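Local coordinates for periplasmic sugar-binding domain protein (Pseudomonas fluorescens Pf-5, PDB 3H75), which probably binds a sugar in the periplasm, as a two-domain member of the bacterial solute-binding protein 2 family, at residues R128-L133 and R165-A170; P139-H144 and H174-L179. All coordinates share one frame; numbering follows the deposited sequence.

Interaction 1: R128-L133 and R165-A170; sequences RMLKEL and RGLRRA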
loop_
_atom_site.group_PDB
_atom_site.type_symbol
_atom_site.label_atom_id
_atom_site.label_comp_id
_atom_site.label_asym_id
_atom_site.label_seq_id
_atom_site.Cartn_x
_atom_site.Cartn_y
_atom_site.Cartn_z
ATOM N N ARG A 128 0.436 12.389 -6.583
ATOM C CA ARG A 128 -0.337 12.193 -7.802
ATOM C C ARG A 128 -1.839 12.247 -7.580
ATOM O O ARG A 128 -2.569 12.715 -8.447
ATOM C CB ARG A 128 0.062 10.873 -8.469
ATOM C CG ARG A 128 1.455 10.918 -9.100
ATOM C CD ARG A 128 1.508 11.934 -10.236
ATOM N NE ARG A 128 2.877 12.294 -10.597
ATOM C CZ ARG A 128 3.197 13.330 -11.365
ATOM N NH1 ARG A 128 2.243 14.113 -11.856
ATOM N NH2 ARG A 128 4.469 13.591 -11.636
HETATM N N MSE A 129 -2.315 11.788 -6.426
HETATM C CA MSE A 129 -3.755 11.846 -6.198
HETATM C C MSE A 129 -4.288 13.263 -6.256
HETATM O O MSE A 129 -5.315 13.506 -6.885
HETATM C CB MSE A 129 -4.144 11.216 -4.863
HETATM C CG MSE A 129 -4.146 9.691 -4.885
HETATM SE SE MSE A 129 -5.054 8.936 -3.345
HETATM C CE MSE A 129 -3.714 9.337 -1.985
ATOM N N LEU A 130 -3.608 14.208 -5.618
ATOM C CA LEU A 130 -4.100 15.577 -5.659
ATOM C C LEU A 130 -3.957 16.155 -7.062
ATOM O O LEU A 130 -4.871 16.817 -7.543
ATOM C CB LEU A 130 -3.376 16.475 -4.650
ATOM C CG LEU A 130 -4.042 17.856 -4.532
ATOM C CD1 LEU A 130 -5.481 17.688 -4.070
ATOM C CD2 LEU A 130 -3.276 18.730 -3.567
ATOM N N LYS A 131 -2.822 15.907 -7.716
ATOM C CA LYS A 131 -2.626 16.431 -9.070
ATOM C C LYS A 131 -3.707 15.907 -10.014
ATOM O O LYS A 131 -4.238 16.660 -10.834
ATOM C CB LYS A 131 -1.238 16.061 -9.605
ATOM C CG LYS A 131 -0.114 16.859 -8.971
ATOM C CD LYS A 131 1.214 16.626 -9.677
ATOM C CE LYS A 131 1.230 17.185 -11.090
ATOM N NZ LYS A 131 1.179 18.672 -11.125
ATOM N N GLU A 132 -4.037 14.624 -9.888
ATOM C CA GLU A 132 -5.064 14.010 -10.726
ATOM C C GLU A 132 -6.443 14.591 -10.433
ATOM O O GLU A 132 -7.220 14.864 -11.353
ATOM C CB GLU A 132 -5.086 12.496 -10.508
ATOM C CG GLU A 132 -3.982 11.751 -11.230
ATOM C CD GLU A 132 -4.195 11.745 -12.730
ATOM O OE1 GLU A 132 -5.172 11.113 -13.185
ATOM O OE2 GLU A 132 -3.395 12.380 -13.448
ATOM N N LEU A 133 -6.754 14.767 -9.151
ATOM C CA LEU A 133 -8.046 15.327 -8.767
ATOM C C LEU A 133 -8.182 16.734 -9.338
ATOM O O LEU A 133 -9.231 17.097 -9.877
ATOM C CB LEU A 133 -8.184 15.366 -7.244
ATOM C CG LEU A 133 -8.448 14.044 -6.520
ATOM C CD1 LEU A 133 -8.382 14.288 -5.014
ATOM C CD2 LEU A 133 -9.816 13.483 -6.915
ATOM N N ARG A 165 2.943 13.421 2.909
ATOM C CA ARG A 165 4.046 14.255 2.446
ATOM C C ARG A 165 3.819 14.598 0.975
ATOM O O ARG A 165 4.033 15.734 0.558
ATOM C CB ARG A 165 5.389 13.528 2.620
ATOM C CG ARG A 165 6.565 14.207 1.921
ATOM C CD ARG A 165 6.798 15.632 2.413
ATOM N NE ARG A 165 7.847 16.298 1.641
ATOM C CZ ARG A 165 8.154 17.587 1.748
ATOM N NH1 ARG A 165 7.490 18.361 2.598
ATOM N NH2 ARG A 165 9.127 18.104 1.000
ATOM N N GLY A 166 3.375 13.610 0.198
ATOM C CA GLY A 166 3.106 13.834 -1.214
ATOM C C GLY A 166 1.999 14.854 -1.377
ATOM O O GLY A 166 2.078 15.744 -2.225
ATOM N N LEU A 167 0.955 14.718 -0.562
ATOM C CA LEU A 167 -0.163 15.656 -0.593
ATOM C C LEU A 167 0.335 17.071 -0.299
ATOM O O LEU A 167 -0.021 18.020 -0.999
ATOM C CB LEU A 167 -1.215 15.264 0.452
ATOM C CG LEU A 167 -2.291 16.303 0.778
ATOM C CD1 LEU A 167 -3.174 16.526 -0.446
ATOM C CD2 LEU A 167 -3.133 15.823 1.974
ATOM N N ARG A 168 1.159 17.205 0.740
ATOM C CA ARG A 168 1.694 18.510 1.126
ATOM C C ARG A 168 2.512 19.128 -0.000
ATOM O O ARG A 168 2.478 20.339 -0.202
ATOM C CB ARG A 168 2.562 18.386 2.380
ATOM C CG ARG A 168 1.808 17.908 3.621
ATOM C CD ARG A 168 0.833 18.953 4.150
ATOM N NE ARG A 168 0.099 18.461 5.316
ATOM C CZ ARG A 168 -0.823 19.160 5.974
ATOM N NH1 ARG A 168 -1.126 20.389 5.585
ATOM N NH2 ARG A 168 -1.464 18.619 7.004
ATOM N N ARG A 169 3.257 18.305 -0.733
ATOM C CA ARG A 169 4.054 18.822 -1.837
ATOM C C ARG A 169 3.142 19.382 -2.924
ATOM O O ARG A 169 3.408 20.448 -3.481
ATOM C CB ARG A 169 4.953 17.727 -2.403
ATOM C CG ARG A 169 6.223 17.500 -1.599
ATOM C CD ARG A 169 7.002 16.337 -2.183
ATOM N NE ARG A 169 7.038 16.416 -3.640
ATOM C CZ ARG A 169 6.911 15.365 -4.445
ATOM N NH1 ARG A 169 6.745 14.152 -3.933
ATOM N NH2 ARG A 169 6.932 15.530 -5.761
ATOM N N ALA A 170 2.054 18.672 -3.213
ATOM C CA ALA A 170 1.109 19.124 -4.229
ATOM C C ALA A 170 0.407 20.405 -3.774
ATOM O O ALA A 170 0.174 21.313 -4.572
ATOM C CB ALA A 170 0.082 18.027 -4.519
#
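L130 meets L167 and A170 where helix 122-137 runs beside helix 158-173, and one methyl does most of the work. CD2 of L130 lies 3.6 Å from CB of A170 and also approaches the second helix one turn earlier, with CD1 of L167 3.8 Å from the same CD2. That methyl is therefore shared between two residues three positions apart on one face of helix 158-173. L130 aims straight at the other helix, and with CG anti to the backbone N (chi1 -171°) its fork is carried across to it. L167 behaves differently: it leaves its helix at a slant, and only the CD1 branch swings over, so the two leucines cross obliquely and meet methyl to methyl. A170 also points directly across, and its short side chain lets L130 come in at its base as well, CB of L130 lying 3.8 Å from CB of A170. The backbones are close here, the CA atoms of L130 and L167 being 6.4 Å apart.

The sheet of the same domain backs this seam: M129 and L167 both touch W210 on strand 206-211. Along one flank, R169 bridges back to helix 122-137 through a salt bridge to E123 and a cation-pi contact with Y127. The three residues that touch are buried and wholly aliphatic, and no hydrogen bond joins the two segments. This patch probably owes its hold to close fit and exclusion of water, while R169 supplies the charged link beside it.

Interaction 2: P139-H144 and H174-L179; sequences PVPAGH and HPQVHL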
loop_
_atom_site.group_PDB
_atom_site.type_symbol
_atom_site.label_atom_id
_atom_site.label_comp_id
_atom_site.label_asym_id
_atom_site.label_seq_id
_atom_site.Cartn_x
_atom_site.Cartn_y
_atom_site.Cartn_z
ATOM N N PRO A 139 -10.895 23.865 -14.730
ATOM C CA PRO A 139 -11.015 25.297 -14.454
ATOM C C PRO A 139 -12.171 25.690 -13.536
ATOM O O PRO A 139 -13.136 24.947 -13.366
ATOM C CB PRO A 139 -11.160 25.895 -15.848
ATOM C CG PRO A 139 -10.271 25.014 -16.653
ATOM C CD PRO A 139 -10.658 23.638 -16.166
ATOM N N VAL A 140 -12.047 26.887 -12.978
ATOM C CA VAL A 140 -13.001 27.482 -12.055
ATOM C C VAL A 140 -12.352 28.684 -11.345
ATOM O O VAL A 140 -13.056 29.545 -10.817
ATOM C CB VAL A 140 -13.463 26.460 -10.981
ATOM C CG1 VAL A 140 -12.284 26.039 -10.103
ATOM C CG2 VAL A 140 -14.571 27.066 -10.134
ATOM N N PRO A 141 -11.000 28.755 -11.336
ATOM C CA PRO A 141 -10.235 29.832 -10.697
ATOM C C PRO A 141 -10.691 31.278 -10.862
ATOM O O PRO A 141 -11.815 31.560 -11.283
ATOM C CB PRO A 141 -8.833 29.619 -11.250
ATOM C CG PRO A 141 -8.739 28.149 -11.293
ATOM C CD PRO A 141 -10.069 27.755 -11.894
ATOM N N ALA A 142 -9.774 32.183 -10.520
ATOM C CA ALA A 142 -9.985 33.622 -10.586
ATOM C C ALA A 142 -10.762 34.111 -9.367
ATOM O O ALA A 142 -11.950 34.420 -9.457
ATOM C CB ALA A 142 -10.724 33.998 -11.874
ATOM N N GLY A 143 -10.085 34.168 -8.223
ATOM C CA GLY A 143 -10.723 34.636 -7.004
ATOM C C GLY A 143 -11.406 33.556 -6.186
ATOM O O GLY A 143 -11.688 33.751 -5.001
ATOM N N HIS A 144 -11.673 32.413 -6.809
ATOM C CA HIS A 144 -12.328 31.311 -6.118
ATOM C C HIS A 144 -11.301 30.286 -5.678
ATOM O O HIS A 144 -10.395 29.936 -6.435
ATOM C CB HIS A 144 -13.334 30.620 -7.038
ATOM C CG HIS A 144 -14.274 31.562 -7.720
ATOM N ND1 HIS A 144 -13.844 32.701 -8.367
ATOM C CD2 HIS A 144 -15.615 31.512 -7.898
ATOM C CE1 HIS A 144 -14.878 33.310 -8.915
ATOM N NE2 HIS A 144 -15.965 32.609 -8.646
ATOM N N HIS A 174 0.074 24.403 -5.445
ATOM C CA HIS A 174 -1.243 24.905 -5.819
ATOM C C HIS A 174 -1.918 25.693 -4.700
ATOM O O HIS A 174 -2.834 25.207 -4.044
ATOM C CB HIS A 174 -2.126 23.730 -6.243
ATOM C CG HIS A 174 -1.610 23.009 -7.447
ATOM N ND1 HIS A 174 -1.842 23.451 -8.733
ATOM C CD2 HIS A 174 -0.807 21.925 -7.559
ATOM C CE1 HIS A 174 -1.199 22.671 -9.585
ATOM N NE2 HIS A 174 -0.562 21.740 -8.899
ATOM N N PRO A 175 -1.474 26.935 -4.479
ATOM C CA PRO A 175 -2.049 27.779 -3.429
ATOM C C PRO A 175 -3.555 28.025 -3.545
ATOM O O PRO A 175 -4.195 28.413 -2.568
ATOM C CB PRO A 175 -1.220 29.063 -3.518
ATOM C CG PRO A 175 -0.737 29.081 -4.933
ATOM C CD PRO A 175 -0.396 27.640 -5.195
ATOM N N GLN A 176 -4.125 27.793 -4.725
ATOM C CA GLN A 176 -5.564 27.987 -4.906
ATOM C C GLN A 176 -6.348 26.909 -4.156
ATOM O O GLN A 176 -7.519 27.099 -3.821
ATOM C CB GLN A 176 -5.933 27.961 -6.393
ATOM C CG GLN A 176 -7.435 28.043 -6.638
ATOM C CD GLN A 176 -7.794 28.180 -8.104
ATOM O OE1 GLN A 176 -7.293 27.440 -8.955
ATOM N NE2 GLN A 176 -8.675 29.128 -8.406
ATOM N N VAL A 177 -5.701 25.778 -3.897
ATOM C CA VAL A 177 -6.344 24.690 -3.166
ATOM C C VAL A 177 -6.257 24.993 -1.676
ATOM O O VAL A 177 -5.178 25.256 -1.142
ATOM C CB VAL A 177 -5.662 23.328 -3.450
ATOM C CG1 VAL A 177 -6.342 22.229 -2.635
ATOM C CG2 VAL A 177 -5.742 23.005 -4.939
ATOM N N HIS A 178 -7.402 24.965 -1.004
ATOM C CA HIS A 178 -7.440 25.252 0.421
ATOM C C HIS A 178 -7.843 24.033 1.230
ATOM O O HIS A 178 -9.011 23.645 1.238
ATOM C CB HIS A 178 -8.414 26.398 0.682
ATOM C CG HIS A 178 -8.070 27.652 -0.061
ATOM N ND1 HIS A 178 -8.995 28.642 -0.320
ATOM C CD2 HIS A 178 -6.905 28.075 -0.603
ATOM C CE1 HIS A 178 -8.413 29.617 -0.994
ATOM N NE2 HIS A 178 -7.145 29.299 -1.179
ATOM N N LEU A 179 -6.867 23.416 1.888
ATOM C CA LEU A 179 -7.132 22.252 2.722
ATOM C C LEU A 179 -7.854 22.758 3.960
ATOM O O LEU A 179 -7.245 23.394 4.825
ATOM C CB LEU A 179 -5.816 21.578 3.121
ATOM C CG LEU A 179 -5.903 20.447 4.147
ATOM C CD1 LEU A 179 -6.707 19.291 3.592
ATOM C CD2 LEU A 179 -4.499 19.993 4.501
#
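Q176 reaches across to the loop 139-144, and its amide makes the one hydrogen bond between the two segments. NE2 of Q176 donates to the backbone O of H144, 2.7 Å away, with the bond bent to 147° at the hydrogen. Its reach comes from the side chain's shape: CG stands anti to the backbone N (chi1 175°) and the chain runs extended beyond it, carrying the amide to the loop. P141 lies near that amide and crosses the side chain at about a right angle, but the two are modelled too close together, so the exact placing of the amide is doubtful.

Within the loop, ND1 of H144 donates to O of A142 at 2.8 Å, with the acceptor nearly in the imidazole plane but ND1 well above the carbonyl plane of A142. This bond ties H144 back onto its own loop.

Backbone bonds set the frame. A type I turn from H174 to V177, closed by V177 N to H174 O at 2.9 Å, leads into strand 177-184, and the loop leads into its parallel neighbour, strand 146-152; Q176 and H178 both bond to I146 through their backbones. With an alanine in place of Q176 the carbonyl of H144 is likely to lose this donor. The contact is largely exposed, consistent with a single polar link, its geometry uncertain, between the loop and the turn.

Interactions 1 and 2 belong to one domain, and their centres are 15 Å apart. Their segments alternate along the chain: helix 122-137 leads into the loop 139-144 and strand 146-152, and helix 158-173 then joins that strand to its parallel neighbour 177-184 as a beta-alpha-beta crossover. Interaction 1 pairs the two helices, and interaction 2 pairs the connections that leave them. The two sites also touch directly: NH1 of R168 packs 3.6 Å from CD2 of L179, and NZ of K131 lies 4.2 Å from NE2 of H174. The centres of interactions 1 and 2 lie about 16 and 30 Å from the centre of the chain.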